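Local coordinates for protein L-lysine 6-monooxygenase (Pseudomonas syringae pv. tomato, PDB 5CQF) that is a flavoprotein of the lysine/ornithine N-hydroxylase family that probably uses FAD and NADPH to hydroxylate the side-chain amine of L-lysine in siderophore biosynthesis, at residues Arg75-Pro80 with Ser413-Arg418; Thr136-Val141 with Ser362-Trp367; Gly200-Lys205 with Ser225-Ile230; Tyr311-Ile316 with Asp332-Arg337. All coordinates share one frame; numbering follows the deposited sequence.

Contact 1: residues Arg75-Pro80 with Ser413-Arg418; sequences RDLVTP and SLMALR
Arg75 begins the contact by laying its side chain alongside Ser413, at the start of the helical segment 413-418. Bent at chi3 (51°), the arginine chain turns its guanidinium toward the serine hydroxyl, and NE gives Ser413 OG a weak, strongly angled hydrogen bond of 3.2 Å. Two waters reinforce this thin direct link: one joins Arg75 NH2 to Ser413 OG, the other bridges Arg75 O and Ser413 N. The guanidinium has a firmer partner in Asn251, bonded through NH1. Asp76 points away from the helix and shapes its own loop, its OD1 accepting from Val78 N at 2.8 Å and from Thr79 N at 2.7 Å, an Asx turn extended into an Asx motif. The chain folded in this way sets Leu77 O 3.4 Å from Ala416 CB, while Leu77 CD2 reaches the selenium, SE, of Met415 (selenomethionine) at 4.3 Å. Pro80 completes the contact with its ring carbons: CG meets Ser413 CB at 3.8 Å, CD faces Ala416 CB, and CB approaches Leu417 CD2. The loop is thus wedged between helix 412-428 and helices 23-37 and 111-125, with Leu77 touching both Ala27 and Leu118.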
loop_
_atom_site.group_PDB
_atom_site.type_symbol
_atom_site.label_atom_id
_atom_site.label_comp_id
_atom_site.label_asym_id
_atom_site.label_seq_id
_atom_site.Cartn_x
_atom_site.Cartn_y
_atom_site.Cartn_z
ATOM N N ARG A 75 9.143 -7.021 -16.585
ATOM C CA ARG A 75 8.268 -7.462 -17.646
ATOM C C ARG A 75 8.238 -6.370 -18.714
ATOM O O ARG A 75 7.194 -5.739 -18.967
ATOM C CB ARG A 75 6.906 -7.804 -17.066
ATOM C CG ARG A 75 7.081 -8.919 -16.033
ATOM C CD ARG A 75 5.792 -9.485 -15.421
ATOM N NE ARG A 75 4.853 -9.844 -16.455
ATOM C CZ ARG A 75 3.547 -9.570 -16.430
ATOM N NH1 ARG A 75 3.002 -8.922 -15.395
ATOM N NH2 ARG A 75 2.801 -9.944 -17.470
ATOM N N ASP A 76 9.418 -6.193 -19.318
ATOM C CA ASP A 76 9.725 -5.204 -20.337
ATOM C C ASP A 76 9.813 -5.910 -21.686
ATOM O O ASP A 76 9.343 -7.046 -21.801
ATOM C CB ASP A 76 11.028 -4.444 -19.976
ATOM C CG ASP A 76 12.298 -5.324 -19.957
ATOM O OD1 ASP A 76 12.375 -6.356 -20.623
ATOM O OD2 ASP A 76 13.254 -4.968 -19.239
ATOM N N LEU A 77 10.421 -5.267 -22.700
ATOM C CA LEU A 77 10.436 -5.819 -24.065
ATOM C C LEU A 77 11.451 -6.894 -24.298
ATOM O O LEU A 77 11.433 -7.487 -25.385
ATOM C CB LEU A 77 10.682 -4.732 -25.121
ATOM C CG LEU A 77 9.495 -3.837 -25.405
ATOM C CD1 LEU A 77 9.947 -2.660 -26.243
ATOM C CD2 LEU A 77 8.336 -4.574 -26.089
ATOM N N VAL A 78 12.358 -7.138 -23.345
ATOM C CA VAL A 78 13.451 -8.129 -23.585
ATOM C C VAL A 78 13.796 -9.061 -22.467
ATOM O O VAL A 78 14.170 -10.193 -22.721
ATOM C CB VAL A 78 14.771 -7.449 -24.014
ATOM C CG1 VAL A 78 14.538 -6.685 -25.290
ATOM C CG2 VAL A 78 15.310 -6.509 -22.936
ATOM N N THR A 79 13.689 -8.575 -21.240
ATOM C CA THR A 79 14.214 -9.249 -20.060
ATOM C C THR A 79 13.630 -10.642 -19.853
ATOM O O THR A 79 14.360 -11.527 -19.452
ATOM C CB THR A 79 13.991 -8.367 -18.818
ATOM O OG1 THR A 79 14.797 -7.196 -18.904
ATOM C CG2 THR A 79 14.277 -9.107 -17.506
ATOM N N PRO A 80 12.305 -10.852 -20.088
ATOM C CA PRO A 80 11.796 -12.210 -19.795
ATOM C C PRO A 80 12.371 -13.244 -20.720
ATOM O O PRO A 80 12.412 -14.419 -20.373
ATOM C CB PRO A 80 10.264 -12.091 -19.963
ATOM C CG PRO A 80 9.964 -10.648 -19.902
ATOM C CD PRO A 80 11.209 -9.923 -20.409
ATOM N N SER A 413 5.926 -7.997 -21.733
ATOM C CA SER A 413 6.561 -9.265 -21.468
ATOM C C SER A 413 6.132 -10.359 -22.444
ATOM O O SER A 413 6.968 -11.169 -22.879
ATOM C CB SER A 413 6.328 -9.702 -20.028
ATOM O OG SER A 413 4.955 -9.670 -19.662
ATOM N N LEU A 414 4.854 -10.383 -22.820
ATOM C CA LEU A 414 4.371 -11.400 -23.749
ATOM C C LEU A 414 5.062 -11.245 -25.095
ATOM O O LEU A 414 5.445 -12.240 -25.699
ATOM C CB LEU A 414 2.847 -11.316 -23.920
ATOM C CG LEU A 414 2.067 -11.700 -22.652
ATOM C CD1 LEU A 414 0.549 -11.633 -22.894
ATOM C CD2 LEU A 414 2.457 -13.068 -22.090
HETATM N N MSE A 415 5.248 -9.991 -25.520
HETATM C CA MSE A 415 5.934 -9.683 -26.758
HETATM C C MSE A 415 7.324 -10.186 -26.739
HETATM O O MSE A 415 7.816 -10.685 -27.749
HETATM C CB MSE A 415 5.990 -8.198 -27.032
HETATM C CG MSE A 415 4.650 -7.821 -27.609
HETATM SE SE MSE A 415 4.412 -5.929 -27.226
HETATM C CE MSE A 415 2.563 -6.051 -27.938
ATOM N N ALA A 416 7.974 -10.069 -25.592
ATOM C CA ALA A 416 9.359 -10.531 -25.472
ATOM C C ALA A 416 9.438 -12.001 -25.706
ATOM O O ALA A 416 10.322 -12.456 -26.378
ATOM C CB ALA A 416 9.916 -10.212 -24.122
ATOM N N LEU A 417 8.501 -12.744 -25.141
ATOM C CA LEU A 417 8.505 -14.219 -25.216
ATOM C C LEU A 417 8.142 -14.722 -26.602
ATOM O O LEU A 417 8.784 -15.636 -27.122
ATOM C CB LEU A 417 7.573 -14.811 -24.155
ATOM C CG LEU A 417 8.084 -14.523 -22.711
ATOM C CD1 LEU A 417 7.080 -14.910 -21.650
ATOM C CD2 LEU A 417 9.372 -15.275 -22.449
ATOM N N ARG A 418 7.145 -14.091 -27.195
ATOM C CA ARG A 418 6.777 -14.377 -28.555
ATOM C C ARG A 418 7.926 -14.115 -29.494
ATOM O O ARG A 418 8.189 -14.930 -30.374
ATOM C CB ARG A 418 5.576 -13.539 -29.012
ATOM C CG ARG A 418 4.257 -13.925 -28.374
ATOM C CD ARG A 418 3.083 -13.501 -29.230
ATOM N NE ARG A 418 3.021 -12.056 -29.445
ATOM C CZ ARG A 418 2.417 -11.199 -28.633
ATOM N NH1 ARG A 418 1.856 -11.602 -27.513
ATOM N NH2 ARG A 418 2.394 -9.914 -28.919
HETATM O O HOH W 1 4.038 -12.142 -18.930
HETATM O O HOH W 2 4.717 -6.803 -19.314
#

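Contact 2: residues Thr136-Val141 with Ser362-Trp367; sequences TEIDPV and SGLQPW
The indole of Trp367, which meets Pro140, is the flat group of this contact: Pro366 CB lies over one face, and Gly363 O and Leu364 CA sit at its edge, in plane. The setting is a 3-10 segment, 362-367, packed against strand 137-142, an outer strand of a three-stranded antiparallel sheet. From the strand, Pro140 comes obliquely to the six-membered end of the indole, its CB 3.8 Å from Trp367 CZ3, and the two side chains cross at about a right angle. The same CB also meets Leu364 CD1 at 3.8 Å, so one proline methylene serves two apolar partners. In Leu364, chi1 (-59°) swings CG beside the backbone N, and chi2 (-68°) then turns CD1 toward Pro140 and CD2 toward Ile138. Leu147 of the adjacent strand touches both Pro140 and Trp367, and Val150 touches Leu364, so the segment covers two strands of the sheet. The side chains that meet are apolar, with Asp139 turned away to a salt bridge with Arg153. On the Ile138 side, the nearest partner of Leu364 CD2 is the backbone oxygen Ile138 O at 3.1 Å, with Ile138 CG2 at 4.0 Å.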
loop_
_atom_site.group_PDB
_atom_site.type_symbol
_atom_site.label_atom_id
_atom_site.label_comp_id
_atom_site.label_asym_id
_atom_site.label_seq_id
_atom_site.Cartn_x
_atom_site.Cartn_y
_atom_site.Cartn_z
ATOM N N THR A 136 -0.385 -1.920 -48.537
ATOM C CA THR A 136 -1.688 -1.774 -49.140
ATOM C C THR A 136 -2.195 -3.138 -49.585
ATOM O O THR A 136 -3.391 -3.429 -49.466
ATOM C CB THR A 136 -1.627 -0.826 -50.346
ATOM O OG1 THR A 136 -0.689 -1.329 -51.309
ATOM C CG2 THR A 136 -1.198 0.561 -49.899
ATOM N N GLU A 137 -1.286 -3.975 -50.089
ATOM C CA GLU A 137 -1.640 -5.339 -50.499
ATOM C C GLU A 137 -0.446 -6.296 -50.391
ATOM O O GLU A 137 0.704 -5.864 -50.383
ATOM C CB GLU A 137 -2.209 -5.331 -51.934
ATOM C CG GLU A 137 -1.610 -4.232 -52.807
ATOM C CD GLU A 137 -2.094 -4.248 -54.240
ATOM O OE1 GLU A 137 -1.248 -4.062 -55.146
ATOM O OE2 GLU A 137 -3.311 -4.436 -54.456
ATOM N N ILE A 138 -0.743 -7.589 -50.278
ATOM C CA ILE A 138 0.264 -8.651 -50.353
ATOM C C ILE A 138 -0.129 -9.652 -51.458
ATOM O O ILE A 138 -1.112 -10.389 -51.304
ATOM C CB ILE A 138 0.407 -9.411 -49.013
ATOM C CG1 ILE A 138 0.732 -8.446 -47.865
ATOM C CG2 ILE A 138 1.483 -10.488 -49.115
ATOM C CD1 ILE A 138 1.018 -9.113 -46.530
ATOM N N ASP A 139 0.652 -9.701 -52.543
ATOM C CA ASP A 139 0.328 -10.545 -53.726
ATOM C C ASP A 139 1.085 -11.878 -53.734
ATOM O O ASP A 139 2.267 -11.932 -53.411
ATOM C CB ASP A 139 0.615 -9.789 -55.033
ATOM C CG ASP A 139 -0.344 -8.625 -55.261
ATOM O OD1 ASP A 139 -1.574 -8.814 -55.102
ATOM O OD2 ASP A 139 0.125 -7.519 -55.612
ATOM N N PRO A 140 0.406 -12.961 -54.120
ATOM C CA PRO A 140 1.121 -14.238 -54.205
ATOM C C PRO A 140 2.091 -14.286 -55.384
ATOM O O PRO A 140 2.032 -13.443 -56.284
ATOM C CB PRO A 140 -0.001 -15.266 -54.396
ATOM C CG PRO A 140 -1.119 -14.495 -55.031
ATOM C CD PRO A 140 -1.017 -13.086 -54.492
ATOM N N VAL A 141 2.994 -15.261 -55.340
ATOM C CA VAL A 141 3.913 -15.560 -56.432
ATOM C C VAL A 141 3.906 -17.089 -56.565
ATOM O O VAL A 141 4.428 -17.793 -55.692
ATOM C CB VAL A 141 5.341 -15.044 -56.131
ATOM C CG1 VAL A 141 6.289 -15.310 -57.298
ATOM C CG2 VAL A 141 5.324 -13.555 -55.785
ATOM N N SER A 362 -5.771 -11.267 -47.641
ATOM C CA SER A 362 -6.913 -11.521 -48.544
ATOM C C SER A 362 -6.542 -12.352 -49.744
ATOM O O SER A 362 -7.203 -13.339 -50.054
ATOM C CB SER A 362 -7.459 -10.206 -49.083
ATOM O OG SER A 362 -8.181 -9.523 -48.100
ATOM N N GLY A 363 -5.489 -11.920 -50.425
ATOM C CA GLY A 363 -5.060 -12.531 -51.687
ATOM C C GLY A 363 -4.353 -13.868 -51.549
ATOM O O GLY A 363 -4.088 -14.533 -52.556
ATOM N N LEU A 364 -4.039 -14.280 -50.319
ATOM C CA LEU A 364 -3.352 -15.546 -50.115
ATOM C C LEU A 364 -4.304 -16.641 -49.639
ATOM O O LEU A 364 -3.870 -17.760 -49.430
ATOM C CB LEU A 364 -2.169 -15.393 -49.147
ATOM C CG LEU A 364 -1.020 -14.424 -49.467
ATOM C CD1 LEU A 364 -0.205 -14.908 -50.652
ATOM C CD2 LEU A 364 -1.531 -13.015 -49.730
ATOM N N GLN A 365 -5.597 -16.347 -49.526
ATOM C CA GLN A 365 -6.579 -17.332 -49.042
ATOM C C GLN A 365 -6.464 -18.746 -49.607
ATOM O O GLN A 365 -6.593 -19.710 -48.856
ATOM C CB GLN A 365 -8.011 -16.824 -49.236
ATOM C CG GLN A 365 -8.385 -15.776 -48.208
ATOM C CD GLN A 365 -9.869 -15.679 -47.948
ATOM O OE1 GLN A 365 -10.554 -16.688 -47.730
ATOM N NE2 GLN A 365 -10.370 -14.452 -47.922
ATOM N N PRO A 366 -6.206 -18.880 -50.920
ATOM C CA PRO A 366 -6.106 -20.231 -51.483
ATOM C C PRO A 366 -4.978 -21.099 -50.926
ATOM O O PRO A 366 -5.079 -22.315 -51.027
ATOM C CB PRO A 366 -5.896 -19.974 -52.981
ATOM C CG PRO A 366 -6.501 -18.633 -53.215
ATOM C CD PRO A 366 -6.146 -17.855 -51.978
ATOM N N TRP A 367 -3.936 -20.496 -50.341
ATOM C CA TRP A 367 -2.816 -21.244 -49.742
ATOM C C TRP A 367 -2.871 -21.270 -48.210
ATOM O O TRP A 367 -1.939 -21.731 -47.566
ATOM C CB TRP A 367 -1.480 -20.670 -50.234
ATOM C CG TRP A 367 -1.422 -20.712 -51.722
ATOM C CD1 TRP A 367 -0.991 -21.755 -52.489
ATOM C CD2 TRP A 367 -1.908 -19.718 -52.632
ATOM N NE1 TRP A 367 -1.151 -21.469 -53.814
ATOM C CE2 TRP A 367 -1.717 -20.228 -53.940
ATOM C CE3 TRP A 367 -2.486 -18.449 -52.476
ATOM C CZ2 TRP A 367 -2.082 -19.508 -55.095
ATOM C CZ3 TRP A 367 -2.850 -17.732 -53.612
ATOM C CH2 TRP A 367 -2.645 -18.265 -54.911
#

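Contact 3: residues Gly200-Lys205 with Ser225-Ile230; sequences GKQLPK and SRDPAI
A strand-turn-helix unit, strand 206-210 followed by helix 214-226, whose GxGxxA sequence is consistent with a Rossmann-type nucleotide-binding motif, has its two outer ends joined here: the loop leading into the strand meets the turn that follows the helix. Leu203 is the apolar centre. Its CD1 touches Arg226 CB at 3.7 Å and Ile230 CD1 at 3.9 Å, and the Leu203 and Arg226 side chains cross at about a right angle. Arg226 NE also forms a salt bridge with Glu222. Asp227 supplies the polar half. With CG anti to the backbone N (chi1 -179°), OD2 comes within water-bridging distance of Leu203: one water, 2.7 Å from OD2, donates to it and to Leu203 O, and a second donates to OD2 and accepts from Leu203 N. OD1 meanwhile receives Ala229 N at 3.0 Å, forming an Asx turn within the type I turn 227-230. Gln202 NE2 also bonds Leu203 O, at 3.0 Å. Farther along, Lys205 O accepts a CA-H...O contact from Ile230 CA at 3.2 Å. Here the segments pass into the neighbouring parallel strands 206-210 and 231-235, while Leu196 of helix 192-198 packs on both Leu203 and Arg226.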
loop_
_atom_site.group_PDB
_atom_site.type_symbol
_atom_site.label_atom_id
_atom_site.label_comp_id
_atom_site.label_asym_id
_atom_site.label_seq_id
_atom_site.Cartn_x
_atom_site.Cartn_y
_atom_site.Cartn_z
ATOM N N GLY A 200 -10.007 22.010 -29.466
ATOM C CA GLY A 200 -9.247 23.152 -29.013
ATOM C C GLY A 200 -9.516 23.448 -27.556
ATOM O O GLY A 200 -9.386 22.594 -26.694
ATOM N N LYS A 201 -9.941 24.671 -27.301
ATOM C CA LYS A 201 -9.927 25.215 -25.972
ATOM C C LYS A 201 -11.242 24.990 -25.270
ATOM O O LYS A 201 -11.407 25.437 -24.148
ATOM C CB LYS A 201 -9.644 26.725 -26.044
ATOM C CG LYS A 201 -8.302 27.104 -26.665
ATOM C CD LYS A 201 -8.215 28.610 -26.944
ATOM C CE LYS A 201 -6.900 29.000 -27.614
ATOM N NZ LYS A 201 -6.827 30.447 -27.972
ATOM N N GLN A 202 -12.199 24.347 -25.919
ATOM C CA GLN A 202 -13.505 24.146 -25.285
ATOM C C GLN A 202 -14.083 22.801 -25.647
ATOM O O GLN A 202 -14.445 22.545 -26.810
ATOM C CB GLN A 202 -14.503 25.243 -25.684
ATOM C CG GLN A 202 -15.906 25.073 -25.095
ATOM C CD GLN A 202 -15.947 25.381 -23.613
ATOM O OE1 GLN A 202 -15.586 26.477 -23.185
ATOM N NE2 GLN A 202 -16.367 24.414 -22.817
ATOM N N LEU A 203 -14.189 21.952 -24.634
ATOM C CA LEU A 203 -14.845 20.675 -24.813
ATOM C C LEU A 203 -16.363 20.813 -24.637
ATOM O O LEU A 203 -16.817 21.617 -23.856
ATOM C CB LEU A 203 -14.304 19.673 -23.795
ATOM C CG LEU A 203 -12.799 19.448 -23.846
ATOM C CD1 LEU A 203 -12.397 18.471 -22.756
ATOM C CD2 LEU A 203 -12.370 18.927 -25.204
ATOM N N PRO A 204 -17.146 19.984 -25.330
ATOM C CA PRO A 204 -18.573 19.901 -25.005
ATOM C C PRO A 204 -18.846 19.340 -23.618
ATOM O O PRO A 204 -18.032 18.602 -23.077
ATOM C CB PRO A 204 -19.143 18.973 -26.082
ATOM C CG PRO A 204 -17.985 18.288 -26.689
ATOM C CD PRO A 204 -16.766 19.125 -26.465
ATOM N N LYS A 205 -20.001 19.683 -23.070
ATOM C CA LYS A 205 -20.323 19.426 -21.671
ATOM C C LYS A 205 -20.794 17.991 -21.384
ATOM O O LYS A 205 -20.420 17.398 -20.378
ATOM C CB LYS A 205 -21.406 20.430 -21.207
ATOM C CG LYS A 205 -21.727 20.404 -19.710
ATOM C CD LYS A 205 -22.817 21.407 -19.328
ATOM C CE LYS A 205 -24.220 20.862 -19.616
ATOM N NZ LYS A 205 -25.253 21.928 -19.803
ATOM N N SER A 225 -11.481 15.038 -15.859
ATOM C CA SER A 225 -10.287 15.786 -15.454
ATOM C C SER A 225 -10.122 17.106 -16.178
ATOM O O SER A 225 -9.542 18.013 -15.644
ATOM C CB SER A 225 -9.006 14.979 -15.682
ATOM O OG SER A 225 -8.947 13.913 -14.782
ATOM N N ARG A 226 -10.576 17.204 -17.405
ATOM C CA ARG A 226 -10.194 18.340 -18.221
ATOM C C ARG A 226 -11.037 19.560 -17.950
ATOM O O ARG A 226 -10.638 20.642 -18.302
ATOM C CB ARG A 226 -10.313 17.993 -19.695
ATOM C CG ARG A 226 -9.215 17.086 -20.187
ATOM C CD ARG A 226 -8.101 17.844 -20.881
ATOM N NE ARG A 226 -7.713 17.110 -22.086
ATOM C CZ ARG A 226 -7.860 17.551 -23.332
ATOM N NH1 ARG A 226 -7.464 16.776 -24.332
ATOM N NH2 ARG A 226 -8.375 18.757 -23.596
ATOM N N ASP A 227 -12.209 19.385 -17.354
ATOM C CA ASP A 227 -13.190 20.456 -17.312
ATOM C C ASP A 227 -14.200 20.133 -16.229
ATOM O O ASP A 227 -14.851 19.101 -16.285
ATOM C CB ASP A 227 -13.875 20.548 -18.676
ATOM C CG ASP A 227 -14.909 21.659 -18.755
ATOM O OD1 ASP A 227 -15.449 22.058 -17.696
ATOM O OD2 ASP A 227 -15.197 22.121 -19.894
ATOM N N PRO A 228 -14.361 21.023 -15.253
ATOM C CA PRO A 228 -15.185 20.667 -14.092
ATOM C C PRO A 228 -16.704 20.651 -14.315
ATOM O O PRO A 228 -17.474 20.248 -13.432
ATOM C CB PRO A 228 -14.814 21.747 -13.046
ATOM C CG PRO A 228 -13.670 22.508 -13.633
ATOM C CD PRO A 228 -13.804 22.382 -15.118
ATOM N N ALA A 229 -17.154 21.103 -15.467
ATOM C CA ALA A 229 -18.584 21.108 -15.727
ATOM C C ALA A 229 -19.032 19.943 -16.611
ATOM O O ALA A 229 -20.243 19.720 -16.763
ATOM C CB ALA A 229 -18.972 22.429 -16.357
ATOM N N ILE A 230 -18.072 19.222 -17.206
ATOM C CA ILE A 230 -18.375 18.049 -18.039
ATOM C C ILE A 230 -19.141 16.990 -17.250
ATOM O O ILE A 230 -18.808 16.685 -16.090
ATOM C CB ILE A 230 -17.101 17.432 -18.608
ATOM C CG1 ILE A 230 -16.655 18.199 -19.827
ATOM C CG2 ILE A 230 -17.307 15.985 -19.030
ATOM C CD1 ILE A 230 -15.417 17.613 -20.479
HETATM O O HOH W 3 -17.686 21.789 -20.766
HETATM O O HOH W 4 -13.040 22.473 -21.860
#

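Contact 4: residues Tyr311-Ile316 with Asp332-Arg337; sequences YAYSVI and DTFSQR
Similar first torsions, chi1 -43° and -62°, setting CG beside the backbone N and anti to the carbonyl carbon, help bring the rings of Tyr313 and Phe334 together, with Tyr313 in a left-handed backbone conformation. The rings come together as an offset edge-to-face pair: the edge of Phe334 is turned toward the face of Tyr313, the centroids are 5.3 Å apart and the planes lie at 65°. Phe334 CE2 makes the closest touch, 3.6 Å from Tyr313 CD1. Between the backbones, a short hydrogen bond runs from Thr333 N to Tyr313 O, 2.7 Å long and directed close to the C=O axis. The same oxygen receives a CA-H...O contact from Asp332 CA at 3.3 Å. Asp332 OD1 gathers two amides of its own turn, Phe334 N at 2.7 Å and Ser335 N at 3.1 Å, the second coming from above the carboxylate plane, which helps fix the backbone from which the Phe334 ring projects. Its other oxygen, OD2, bonds to Tyr261 OH of the third subunit. That subunit also sets Phe273 edge-to-face on Phe334 and Trp276 on Tyr313, making the aromatic pair part of a subunit interface. Ser314 and Asp332 form an antiparallel, non-hydrogen-bonded pair, and the turn that follows is the Asx motif of Asp332, continued by the ST turn of Ser335, linking strands 325-332 and 338-343.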
loop_
_atom_site.group_PDB
_atom_site.type_symbol
_atom_site.label_atom_id
_atom_site.label_comp_id
_atom_site.label_asym_id
_atom_site.label_seq_id
_atom_site.Cartn_x
_atom_site.Cartn_y
_atom_site.Cartn_z
ATOM N N TYR A 311 -24.942 3.416 -15.965
ATOM C CA TYR A 311 -26.117 2.623 -16.365
ATOM C C TYR A 311 -25.634 1.211 -16.611
ATOM O O TYR A 311 -25.004 0.946 -17.633
ATOM C CB TYR A 311 -26.810 3.198 -17.622
ATOM C CG TYR A 311 -27.032 4.689 -17.516
ATOM C CD1 TYR A 311 -25.980 5.568 -17.675
ATOM C CD2 TYR A 311 -28.280 5.216 -17.195
ATOM C CE1 TYR A 311 -26.154 6.921 -17.537
ATOM C CE2 TYR A 311 -28.468 6.590 -17.076
ATOM C CZ TYR A 311 -27.379 7.430 -17.247
ATOM O OH TYR A 311 -27.499 8.779 -17.120
ATOM N N ALA A 312 -25.904 0.310 -15.665
ATOM C CA ALA A 312 -25.523 -1.087 -15.832
ATOM C C ALA A 312 -26.530 -1.875 -16.700
ATOM O O ALA A 312 -27.602 -1.419 -17.020
ATOM C CB ALA A 312 -25.359 -1.740 -14.469
ATOM N N TYR A 313 -26.127 -3.057 -17.129
ATOM C CA TYR A 313 -27.010 -3.996 -17.819
ATOM C C TYR A 313 -27.728 -3.343 -18.959
ATOM O O TYR A 313 -28.871 -3.692 -19.221
ATOM C CB TYR A 313 -28.033 -4.609 -16.834
ATOM C CG TYR A 313 -27.411 -5.001 -15.504
ATOM C CD1 TYR A 313 -26.314 -5.856 -15.457
ATOM C CD2 TYR A 313 -27.912 -4.501 -14.299
ATOM C CE1 TYR A 313 -25.729 -6.199 -14.259
ATOM C CE2 TYR A 313 -27.337 -4.841 -13.095
ATOM C CZ TYR A 313 -26.236 -5.678 -13.073
ATOM O OH TYR A 313 -25.656 -6.011 -11.862
ATOM N N SER A 314 -27.045 -2.443 -19.668
ATOM C CA SER A 314 -27.668 -1.621 -20.692
ATOM C C SER A 314 -27.017 -1.694 -22.054
ATOM O O SER A 314 -25.789 -1.861 -22.167
ATOM C CB SER A 314 -27.692 -0.165 -20.258
ATOM O OG SER A 314 -28.454 -0.041 -19.076
ATOM N N VAL A 315 -27.856 -1.544 -23.090
ATOM C CA VAL A 315 -27.379 -1.376 -24.436
ATOM C C VAL A 315 -27.989 -0.130 -25.015
ATOM O O VAL A 315 -28.996 0.365 -24.531
ATOM C CB VAL A 315 -27.710 -2.565 -25.372
ATOM C CG1 VAL A 315 -26.979 -3.827 -24.935
ATOM C CG2 VAL A 315 -29.207 -2.806 -25.461
ATOM N N ILE A 316 -27.342 0.381 -26.048
ATOM C CA ILE A 316 -27.878 1.466 -26.833
ATOM C C ILE A 316 -28.743 0.816 -27.894
ATOM O O ILE A 316 -28.253 0.049 -28.734
ATOM C CB ILE A 316 -26.757 2.298 -27.478
ATOM C CG1 ILE A 316 -25.897 2.908 -26.372
ATOM C CG2 ILE A 316 -27.343 3.366 -28.399
ATOM C CD1 ILE A 316 -24.964 4.008 -26.829
ATOM N N ASP A 332 -32.365 -1.396 -20.634
ATOM C CA ASP A 332 -31.877 -2.333 -19.633
ATOM C C ASP A 332 -32.233 -3.730 -20.117
ATOM O O ASP A 332 -33.385 -4.043 -20.302
ATOM C CB ASP A 332 -32.502 -2.053 -18.281
ATOM C CG ASP A 332 -32.164 -3.110 -17.252
ATOM O OD1 ASP A 332 -32.055 -4.308 -17.620
ATOM O OD2 ASP A 332 -32.004 -2.746 -16.060
ATOM N N THR A 333 -31.225 -4.553 -20.327
ATOM C CA THR A 333 -31.380 -5.906 -20.872
ATOM C C THR A 333 -32.303 -6.855 -20.076
ATOM O O THR A 333 -32.944 -7.715 -20.669
ATOM C CB THR A 333 -29.971 -6.533 -21.041
ATOM O OG1 THR A 333 -29.399 -5.982 -22.230
ATOM C CG2 THR A 333 -29.988 -8.081 -21.142
ATOM N N PHE A 334 -32.376 -6.692 -18.755
ATOM C CA PHE A 334 -33.209 -7.562 -17.899
ATOM C C PHE A 334 -34.655 -7.073 -17.756
ATOM O O PHE A 334 -35.605 -7.830 -17.952
ATOM C CB PHE A 334 -32.574 -7.708 -16.518
ATOM C CG PHE A 334 -31.227 -8.364 -16.551
ATOM C CD1 PHE A 334 -31.091 -9.671 -17.019
ATOM C CD2 PHE A 334 -30.103 -7.690 -16.128
ATOM C CE1 PHE A 334 -29.853 -10.284 -17.067
ATOM C CE2 PHE A 334 -28.855 -8.295 -16.169
ATOM C CZ PHE A 334 -28.728 -9.588 -16.643
ATOM N N SER A 335 -34.805 -5.803 -17.414
ATOM C CA SER A 335 -36.110 -5.225 -17.142
ATOM C C SER A 335 -36.845 -4.870 -18.422
ATOM O O SER A 335 -38.061 -4.699 -18.403
ATOM C CB SER A 335 -35.938 -3.956 -16.312
ATOM O OG SER A 335 -35.385 -2.933 -17.112
ATOM N N GLN A 336 -36.096 -4.731 -19.513
ATOM C CA GLN A 336 -36.578 -4.120 -20.761
ATOM C C GLN A 336 -36.985 -2.638 -20.614
ATOM O O GLN A 336 -37.380 -2.028 -21.585
ATOM C CB GLN A 336 -37.704 -4.958 -21.424
ATOM C CG GLN A 336 -37.322 -6.410 -21.756
ATOM C CD GLN A 336 -36.178 -6.524 -22.774
ATOM O OE1 GLN A 336 -36.105 -5.756 -23.749
ATOM N NE2 GLN A 336 -35.276 -7.481 -22.546
ATOM N N ARG A 337 -36.873 -2.051 -19.428
ATOM C CA ARG A 337 -37.147 -0.618 -19.252
ATOM C C ARG A 337 -36.199 0.188 -20.145
ATOM O O ARG A 337 -35.038 -0.200 -20.332
ATOM C CB ARG A 337 -36.966 -0.189 -17.773
ATOM C CG ARG A 337 -38.223 0.302 -17.036
ATOM C CD ARG A 337 -39.163 -0.813 -16.564
ATOM N NE ARG A 337 -38.708 -1.499 -15.347
ATOM C CZ ARG A 337 -39.311 -2.564 -14.803
ATOM N NH1 ARG A 337 -40.413 -3.070 -15.357
ATOM N NH2 ARG A 337 -38.811 -3.135 -13.705
#

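The four contacts illustrate how a long chain is closed at several scales. Contact 1 joins segments 333 residues apart and encloses the other three along the sequence; contact 2 lies within that loop and in turn encloses contacts 3 and 4, which follow one another in series. Contacts 3 and 4 are nearest in space, their centres 28 Å apart, and both border the parallel sheet that includes strands 206-210, 231-235 and 308-311. Contact 1, about 31 Å from contact 2 between centres, packs beside helix 23-37, which follows strand 16-19 of the other parallel sheet. These two sheets are consistent with two dinucleotide-binding domains, as in related flavin monooxygenases. Contacts 2 and 4 lie on separate antiparallel sheets, their centres 44 Å apart.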